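PDB 5BU9: beta-N-acetylhexosaminidase from Beutenbergia cavernae, which probably hydrolyses terminal non-reducing N-acetyl-D-hexosamine residues in N-acetyl-beta-D-hexosaminides, as a member of glycoside hydrolase family 3. Local coordinates for residues 73-78 with 125-130; 264-269 with 293-298; 132-137 with 181-186. All coordinates share one frame; numbering follows the deposited sequence.

Contact 1: 73-78 with 125-130; sequences PLLVAT and GINLNL
Two neighbouring parallel strands of the barrel meet where A77 pairs with L128 and T78 with N129. Helix 107-123 lies between strands 75-82 and 128-129 in the chain and ends in a Schellman motif at G125. V76 O is gripped twice. It takes N127 N at 2.9 Å in its carbonyl plane, and L128 N from above that plane. Further along, T78 N gives a bond to L128 O (3.2 Å). L130 N then reaches T78 O at 3.0 Å, almost straight at 174°.

N127 extends the pairing with its side chain. With chi1 at 55°, its CG sits between the backbone N and the carbonyl carbon, which turns the amide toward the backbone of L74 and V76. OD1 accepts V76 N at 2.8 Å, and ND2 makes a weak bond to L74 O. The amide thus spans two backbone groups, firmly at V76 N and weakly at L74 O.

The apolar contacts fall on two faces. On one, the V76 and I126 side chains cross at about a right angle, with V76 CG1 3.8 Å from I126 CD1. The same CD1 also meets T78 CG2, while T78 OG1 bonds to L42 O. On the other face the A77 methyl lies 4.0 Å from L128 CB and close to L130 CD2 (3.9 Å from A77 CB). M16 of strand 15-20 touches A77 and L128 there, inside the barrel. Neighbouring parallel strands connected through a helix are typical of the TIM barrel.

Contact 2: 264-269 with 293-298; sequences VVVTDD and TDIVLV
V266 and I295 form a single backbone bridge, and the axes of strands 264-267 and 296-298 pass 5.3 Å apart at a crossing angle of -35°. The two strands are neighbours in the TIM barrel, with helix 281-291 between them in the chain. V265 O accepts two bonds, from I295 N and D294 N. T267 N continues the pairing to I295 O at 2.9 Å, nearly along the C=O axis.

Side chains add to the pairing at both ends. D294 turns its carboxylate to the start of the first strand, and OD2 accepts V265 N at 2.8 Å on its anti side. R256 also reaches OD2 by a salt bridge, and R332 pairs with OD1. At the other end T267 does the work. Its OG1 lies between the backbone N and the carbonyl carbon (chi1 64°). There it accepts L297 N at 2.9 Å and 170°, and donates to D268 O.

The methyl groups fill in around these bonds. T267 CG2 packs on T293 CG2 at 3.7 Å, the two side chains crossing at about a right angle. V264 CG1 meets I295 CD1 at 3.8 Å. L297 CD2 lies 3.5 Å from D269 N. D268 points away from this pairing, and its OD1 bonds a bound glycerol.

Backbone bonds alone join only the middle. A buried carboxylate and a hydroxyl complete the two ends, and the arginines probably balance the charge of D294.

Contact 3: 132-137 with 181-186; sequences PVMDVV and TVIKHF
D135 holds H185 by two bonds. D135 CG is anti to its carbonyl carbon (chi1 -66°), which brings the carboxylate to H185. D135 OD2 accepts H185 ND1 on its syn lone pair, at 2.8 Å. The bond at ND1 helps to hold the ring in this rotation, its plane 3° from that of the carboxylate. H185 N, just after a cis peptide bond, donates to D135 OD1 at 3.0 Å from above the carboxylate plane. L189 N is a second donor to OD1. With D135 replaced by an alanine, H185 N and ND1 would probably lose their acceptors, as would L189 N, and the imidazole would be freer to turn.

The backbones meet in one bridge, V133 with K184. K184 N gives a bond to P132 O at 3.3 Å, and K184 O accepts M134 N at 2.7 Å.

CG of the extended K184 side chain covers one face of the H185 ring, 3.7 Å above the plane, and K184 CE touches V133 CG2 at 3.8 Å. NZ bonds L130 O and forms a salt bridge with E81. The selenium of M134, a selenomethionine, packs 3.4 Å from I183 CG2.

K184 and H185 are consistent with the Lys-His pair that contacts the sugar in family 3 relatives. D135 holds H185, and L130 O and E81 hold K184, while NZ and NE2 both bond one glycerol, which may mark the sugar pocket.

How the contacts relate
All three contacts are buried, and all reach the same barrel sheet. Strand 128-129 of contact 1 lies next to strand 180-186 of contact 3, with V182 CG2 packed 3.7 Å from L128 CD1. Contact 2 stands elsewhere in the barrel, its centre about 13 Å from that of contact 1. The two meet inside the barrel, where L75 CD1 lies 4.0 Å from I295 CD1. Contact 1 adds the amide of N127 to its backbone pairing; contact 2 uses a carboxylate and a hydroxyl in the same way. In contact 3 charged and imidazole side chains carry much of the bonding. D268 OD2 and H185 CD2, 4.2 Å apart, bring contacts 2 and 3 together beside bound glycerol.

Contact 1: 73-78 with 125-130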
loop_
_atom_site.group_PDB
_atom_site.type_symbol
_atom_site.label_atom_id
_atom_site.label_comp_id
_atom_site.label_asym_id
_atom_site.label_seq_id
_atom_site.Cartn_x
_atom_site.Cartn_y
_atom_site.Cartn_z
ATOM N N PRO A 73 9.702 -4.518 -14.749
ATOM C CA PRO A 73 9.482 -3.080 -14.530
ATOM C C PRO A 73 9.042 -2.771 -13.099
ATOM O O PRO A 73 8.571 -3.646 -12.391
ATOM C CB PRO A 73 8.395 -2.716 -15.558
ATOM C CG PRO A 73 7.783 -4.036 -15.992
ATOM C CD PRO A 73 8.861 -5.072 -15.829
ATOM N N LEU A 74 9.248 -1.531 -12.675
ATOM C CA LEU A 74 8.836 -1.070 -11.358
ATOM C C LEU A 74 7.328 -0.885 -11.278
ATOM O O LEU A 74 6.703 -0.411 -12.221
ATOM C CB LEU A 74 9.517 0.265 -11.024
ATOM C CG LEU A 74 11.047 0.349 -11.105
ATOM C CD1 LEU A 74 11.566 1.773 -10.811
ATOM C CD2 LEU A 74 11.648 -0.696 -10.146
ATOM N N LEU A 75 6.750 -1.281 -10.151
ATOM C CA LEU A 75 5.538 -0.653 -9.668
ATOM C C LEU A 75 5.993 0.722 -9.124
ATOM O O LEU A 75 6.949 0.824 -8.326
ATOM C CB LEU A 75 4.841 -1.505 -8.596
ATOM C CG LEU A 75 4.079 -2.702 -9.164
ATOM C CD1 LEU A 75 3.698 -3.680 -8.068
ATOM C CD2 LEU A 75 2.824 -2.258 -9.923
ATOM N N VAL A 76 5.360 1.782 -9.617
ATOM C CA VAL A 76 5.678 3.135 -9.184
ATOM C C VAL A 76 4.429 3.688 -8.510
ATOM O O VAL A 76 3.423 3.974 -9.167
ATOM C CB VAL A 76 6.108 4.037 -10.359
ATOM C CG1 VAL A 76 6.585 5.343 -9.825
ATOM C CG2 VAL A 76 7.167 3.369 -11.210
ATOM N N ALA A 77 4.495 3.809 -7.198
ATOM C CA ALA A 77 3.336 4.145 -6.402
ATOM C C ALA A 77 3.495 5.496 -5.788
ATOM O O ALA A 77 4.625 5.957 -5.599
ATOM C CB ALA A 77 3.145 3.099 -5.281
ATOM N N THR A 78 2.377 6.124 -5.436
ATOM C CA THR A 78 2.427 7.253 -4.507
ATOM C C THR A 78 1.119 7.262 -3.710
ATOM O O THR A 78 0.237 6.432 -3.940
ATOM C CB THR A 78 2.672 8.624 -5.220
ATOM O OG1 THR A 78 2.862 9.636 -4.234
ATOM C CG2 THR A 78 1.494 9.021 -6.067
ATOM N N GLY A 125 4.151 9.137 -14.720
ATOM C CA GLY A 125 4.824 7.847 -14.572
ATOM C C GLY A 125 4.394 6.947 -13.415
ATOM O O GLY A 125 4.978 5.877 -13.176
ATOM N N ILE A 126 3.374 7.374 -12.685
ATOM C CA ILE A 126 2.799 6.582 -11.598
ATOM C C ILE A 126 1.924 5.491 -12.217
ATOM O O ILE A 126 1.151 5.790 -13.131
ATOM C CB ILE A 126 1.953 7.478 -10.652
ATOM C CG1 ILE A 126 2.836 8.551 -10.027
ATOM C CG2 ILE A 126 1.145 6.630 -9.631
ATOM C CD1 ILE A 126 3.900 8.000 -9.130
ATOM N N ASN A 127 2.018 4.247 -11.739
ATOM C CA ASN A 127 1.072 3.214 -12.184
ATOM C C ASN A 127 0.389 2.516 -11.020
ATOM O O ASN A 127 -0.378 1.590 -11.227
ATOM C CB ASN A 127 1.751 2.163 -13.079
ATOM C CG ASN A 127 2.960 1.517 -12.423
ATOM O OD1 ASN A 127 3.069 1.459 -11.194
ATOM N ND2 ASN A 127 3.899 1.060 -13.247
ATOM N N LEU A 128 0.674 2.946 -9.792
ATOM C CA LEU A 128 -0.032 2.378 -8.656
ATOM C C LEU A 128 -0.381 3.484 -7.677
ATOM O O LEU A 128 0.489 4.272 -7.294
ATOM C CB LEU A 128 0.805 1.290 -7.970
ATOM C CG LEU A 128 0.059 0.542 -6.869
ATOM C CD1 LEU A 128 -1.156 -0.216 -7.460
ATOM C CD2 LEU A 128 1.000 -0.407 -6.138
ATOM N N ASN A 129 -1.660 3.562 -7.304
ATOM C CA ASN A 129 -2.104 4.511 -6.273
ATOM C C ASN A 129 -2.363 3.764 -4.960
ATOM O O ASN A 129 -3.124 2.794 -4.935
ATOM C CB ASN A 129 -3.367 5.256 -6.738
ATOM C CG ASN A 129 -3.646 6.533 -5.937
ATOM O OD1 ASN A 129 -2.917 6.872 -5.017
ATOM N ND2 ASN A 129 -4.721 7.257 -6.309
ATOM N N LEU A 130 -1.735 4.203 -3.872
ATOM C CA LEU A 130 -2.061 3.643 -2.556
ATOM C C LEU A 130 -3.336 4.332 -2.037
ATOM O O LEU A 130 -3.314 5.200 -1.144
ATOM C CB LEU A 130 -0.876 3.787 -1.571
ATOM C CG LEU A 130 0.486 3.282 -2.061
ATOM C CD1 LEU A 130 1.474 3.232 -0.899
ATOM C CD2 LEU A 130 0.392 1.905 -2.723
#

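Contact 2: 264-269 with 293-298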
loop_
_atom_site.group_PDB
_atom_site.type_symbol
_atom_site.label_atom_id
_atom_site.label_comp_id
_atom_site.label_asym_id
_atom_site.label_seq_id
_atom_site.Cartn_x
_atom_site.Cartn_y
_atom_site.Cartn_z
ATOM N N VAL A 264 -2.190 -8.969 -4.552
ATOM C CA VAL A 264 -0.982 -8.602 -3.850
ATOM C C VAL A 264 -1.296 -7.884 -2.538
ATOM O O VAL A 264 -2.072 -6.909 -2.519
ATOM C CB VAL A 264 -0.107 -7.741 -4.762
ATOM C CG1 VAL A 264 0.981 -7.072 -3.972
ATOM C CG2 VAL A 264 0.451 -8.594 -5.917
ATOM N N VAL A 265 -0.729 -8.390 -1.441
ATOM C CA VAL A 265 -0.887 -7.800 -0.119
ATOM C C VAL A 265 0.314 -6.890 0.175
ATOM O O VAL A 265 1.459 -7.337 0.128
ATOM C CB VAL A 265 -1.010 -8.866 0.985
ATOM C CG1 VAL A 265 -0.974 -8.197 2.361
ATOM C CG2 VAL A 265 -2.274 -9.683 0.805
ATOM N N VAL A 266 0.039 -5.628 0.483
ATOM C CA VAL A 266 1.065 -4.615 0.764
ATOM C C VAL A 266 0.979 -4.238 2.227
ATOM O O VAL A 266 -0.128 -4.059 2.736
ATOM C CB VAL A 266 0.867 -3.383 -0.136
ATOM C CG1 VAL A 266 2.027 -2.370 -0.002
ATOM C CG2 VAL A 266 0.718 -3.851 -1.555
ATOM N N THR A 267 2.111 -4.158 2.928
ATOM C CA THR A 267 2.079 -3.631 4.296
ATOM C C THR A 267 1.857 -2.130 4.264
ATOM O O THR A 267 2.167 -1.451 3.272
ATOM C CB THR A 267 3.384 -3.868 5.112
ATOM O OG1 THR A 267 4.463 -3.150 4.497
ATOM C CG2 THR A 267 3.725 -5.345 5.222
ATOM N N ASP A 268 1.327 -1.607 5.364
ATOM C CA ASP A 268 1.475 -0.190 5.661
ATOM C C ASP A 268 3.012 0.062 5.804
ATOM O O ASP A 268 3.808 -0.883 5.934
ATOM C CB ASP A 268 0.685 0.158 6.930
ATOM C CG ASP A 268 0.535 1.667 7.160
ATOM O OD1 ASP A 268 1.116 2.484 6.409
ATOM O OD2 ASP A 268 -0.149 2.032 8.137
ATOM N N ASP A 269 3.456 1.302 5.722
ATOM C CA ASP A 269 4.877 1.563 5.915
ATOM C C ASP A 269 5.389 0.959 7.215
ATOM O O ASP A 269 4.836 1.260 8.255
ATOM C CB ASP A 269 5.173 3.063 5.966
ATOM C CG ASP A 269 6.569 3.318 6.484
ATOM O OD1 ASP A 269 7.515 2.991 5.729
ATOM O OD2 ASP A 269 6.717 3.738 7.666
ATOM N N THR A 293 2.214 -11.497 3.369
ATOM C CA THR A 293 2.498 -10.255 2.662
ATOM C C THR A 293 3.310 -10.463 1.380
ATOM O O THR A 293 4.288 -11.219 1.378
ATOM C CB THR A 293 3.305 -9.316 3.547
ATOM O OG1 THR A 293 2.520 -8.959 4.681
ATOM C CG2 THR A 293 3.714 -8.066 2.785
ATOM N N ASP A 294 2.951 -9.769 0.307
ATOM C CA ASP A 294 3.766 -9.797 -0.932
ATOM C C ASP A 294 4.666 -8.578 -1.127
ATOM O O ASP A 294 5.738 -8.659 -1.734
ATOM C CB ASP A 294 2.843 -9.953 -2.135
ATOM C CG ASP A 294 1.800 -11.062 -1.916
ATOM O OD1 ASP A 294 2.180 -12.221 -1.584
ATOM O OD2 ASP A 294 0.596 -10.763 -2.022
ATOM N N ILE A 295 4.266 -7.431 -0.601
ATOM C CA ILE A 295 5.151 -6.272 -0.726
ATOM C C ILE A 295 5.295 -5.541 0.619
ATOM O O ILE A 295 4.308 -5.115 1.221
ATOM C CB ILE A 295 4.663 -5.300 -1.843
ATOM C CG1 ILE A 295 4.715 -5.967 -3.226
ATOM C CG2 ILE A 295 5.474 -3.977 -1.801
ATOM C CD1 ILE A 295 4.152 -5.068 -4.392
ATOM N N VAL A 296 6.534 -5.433 1.088
ATOM C CA VAL A 296 6.851 -4.733 2.316
ATOM C C VAL A 296 7.166 -3.285 1.962
ATOM O O VAL A 296 8.120 -3.000 1.210
ATOM C CB VAL A 296 8.021 -5.407 3.035
ATOM C CG1 VAL A 296 8.366 -4.667 4.335
ATOM C CG2 VAL A 296 7.691 -6.903 3.306
ATOM N N LEU A 297 6.355 -2.366 2.470
ATOM C CA LEU A 297 6.509 -0.959 2.144
ATOM C C LEU A 297 7.569 -0.343 3.057
ATOM O O LEU A 297 7.438 -0.394 4.275
ATOM C CB LEU A 297 5.170 -0.241 2.277
ATOM C CG LEU A 297 5.181 1.262 1.969
ATOM C CD1 LEU A 297 5.621 1.513 0.546
ATOM C CD2 LEU A 297 3.817 1.883 2.254
ATOM N N VAL A 298 8.640 0.198 2.478
ATOM C CA VAL A 298 9.712 0.859 3.253
ATOM C C VAL A 298 9.854 2.297 2.727
ATOM O O VAL A 298 10.771 2.601 1.984
ATOM C CB VAL A 298 11.037 0.065 3.151
ATOM C CG1 VAL A 298 12.062 0.574 4.133
ATOM C CG2 VAL A 298 10.777 -1.418 3.412
#

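Contact 3: 132-137 with 181-186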
loop_
_atom_site.group_PDB
_atom_site.type_symbol
_atom_site.label_atom_id
_atom_site.label_comp_id
_atom_site.label_asym_id
_atom_site.label_seq_id
_atom_site.Cartn_x
_atom_site.Cartn_y
_atom_site.Cartn_z
ATOM N N PRO A 132 -8.007 3.552 -3.004
ATOM C CA PRO A 132 -8.783 4.328 -2.038
ATOM C C PRO A 132 -8.772 3.736 -0.632
ATOM O O PRO A 132 -8.622 2.534 -0.455
ATOM C CB PRO A 132 -10.191 4.275 -2.624
ATOM C CG PRO A 132 -10.249 2.863 -3.256
ATOM C CD PRO A 132 -8.860 2.618 -3.778
ATOM N N VAL A 133 -8.952 4.604 0.353
ATOM C CA VAL A 133 -9.272 4.214 1.727
ATOM C C VAL A 133 -10.655 3.579 1.813
ATOM O O VAL A 133 -11.659 4.215 1.521
ATOM C CB VAL A 133 -9.194 5.433 2.658
ATOM C CG1 VAL A 133 -9.788 5.126 3.994
ATOM C CG2 VAL A 133 -7.759 5.896 2.805
HETATM N N MSE A 134 -10.724 2.325 2.228
HETATM C CA MSE A 134 -12.023 1.693 2.417
HETATM C C MSE A 134 -12.302 1.417 3.889
HETATM O O MSE A 134 -13.180 0.621 4.223
HETATM C CB MSE A 134 -12.113 0.413 1.598
HETATM C CG MSE A 134 -11.925 0.689 0.119
HETATM SE SE MSE A 134 -12.568 -0.749 -1.014
HETATM C CE MSE A 134 -14.474 -0.304 -0.961
ATOM N N ASP A 135 -11.543 2.089 4.752
ATOM C CA ASP A 135 -11.776 2.061 6.174
ATOM C C ASP A 135 -13.153 2.647 6.397
ATOM O O ASP A 135 -13.540 3.560 5.687
ATOM C CB ASP A 135 -10.726 2.889 6.941
ATOM C CG ASP A 135 -9.329 2.315 6.846
ATOM O OD1 ASP A 135 -9.150 1.083 7.048
ATOM O OD2 ASP A 135 -8.408 3.121 6.578
ATOM N N VAL A 136 -13.892 2.142 7.374
ATOM C CA VAL A 136 -15.184 2.729 7.695
ATOM C C VAL A 136 -15.121 3.384 9.063
ATOM O O VAL A 136 -14.751 2.733 10.026
ATOM C CB VAL A 136 -16.298 1.674 7.637
ATOM C CG1 VAL A 136 -17.592 2.284 8.036
ATOM C CG2 VAL A 136 -16.422 1.131 6.237
ATOM N N VAL A 137 -15.481 4.662 9.147
ATOM C CA VAL A 137 -15.515 5.374 10.419
ATOM C C VAL A 137 -16.939 5.173 10.968
ATOM O O VAL A 137 -17.877 5.058 10.199
ATOM C CB VAL A 137 -15.103 6.861 10.237
ATOM C CG1 VAL A 137 -15.280 7.666 11.502
ATOM C CG2 VAL A 137 -13.653 6.947 9.831
ATOM N N THR A 181 -5.076 0.381 -8.145
ATOM C CA THR A 181 -5.294 0.919 -6.809
ATOM C C THR A 181 -4.947 -0.113 -5.729
ATOM O O THR A 181 -4.820 -1.307 -6.011
ATOM C CB THR A 181 -6.741 1.372 -6.646
ATOM O OG1 THR A 181 -7.610 0.374 -7.201
ATOM C CG2 THR A 181 -6.958 2.709 -7.389
ATOM N N VAL A 182 -4.738 0.370 -4.511
ATOM C CA VAL A 182 -4.530 -0.481 -3.348
ATOM C C VAL A 182 -5.574 -0.139 -2.300
ATOM O O VAL A 182 -5.527 0.942 -1.744
ATOM C CB VAL A 182 -3.138 -0.278 -2.787
ATOM C CG1 VAL A 182 -2.914 -1.194 -1.577
ATOM C CG2 VAL A 182 -2.082 -0.516 -3.908
ATOM N N ILE A 183 -6.538 -1.012 -2.028
ATOM C CA ILE A 183 -7.540 -0.631 -1.021
ATOM C C ILE A 183 -6.888 -0.768 0.362
ATOM O O ILE A 183 -6.091 -1.683 0.592
ATOM C CB ILE A 183 -8.847 -1.456 -1.171
ATOM C CG1 ILE A 183 -8.583 -2.946 -1.078
ATOM C CG2 ILE A 183 -9.501 -1.171 -2.521
ATOM C CD1 ILE A 183 -9.858 -3.727 -0.972
ATOM N N LYS A 184 -7.164 0.170 1.262
ATOM C CA LYS A 184 -6.447 0.223 2.551
ATOM C C LYS A 184 -7.398 0.740 3.657
ATOM O O LYS A 184 -8.386 1.405 3.328
ATOM C CB LYS A 184 -5.214 1.102 2.399
ATOM C CG LYS A 184 -5.495 2.584 2.113
ATOM C CD LYS A 184 -4.167 3.270 1.822
ATOM C CE LYS A 184 -4.282 4.772 1.856
ATOM N NZ LYS A 184 -2.993 5.471 1.456
ATOM N N HIS A 185 -7.175 0.425 4.935
ATOM C CA HIS A 185 -6.121 -0.447 5.453
ATOM C C HIS A 185 -6.749 -1.634 6.173
ATOM O O HIS A 185 -7.308 -1.477 7.251
ATOM C CB HIS A 185 -5.211 0.301 6.459
ATOM C CG HIS A 185 -4.830 1.687 6.047
ATOM N ND1 HIS A 185 -5.739 2.721 5.973
ATOM C CD2 HIS A 185 -3.623 2.222 5.729
ATOM C CE1 HIS A 185 -5.112 3.828 5.611
ATOM N NE2 HIS A 185 -3.824 3.557 5.464
ATOM N N PHE A 186 -6.629 -2.819 5.596
ATOM C CA PHE A 186 -7.320 -4.000 6.087
ATOM C C PHE A 186 -6.762 -4.433 7.448
ATOM O O PHE A 186 -5.547 -4.476 7.635
ATOM C CB PHE A 186 -7.185 -5.132 5.059
ATOM C CG PHE A 186 -8.016 -6.308 5.359
ATOM C CD1 PHE A 186 -9.296 -6.401 4.850
ATOM C CD2 PHE A 186 -7.530 -7.330 6.146
ATOM C CE1 PHE A 186 -10.094 -7.496 5.106
ATOM C CE2 PHE A 186 -8.341 -8.458 6.422
ATOM C CZ PHE A 186 -9.616 -8.527 5.904
#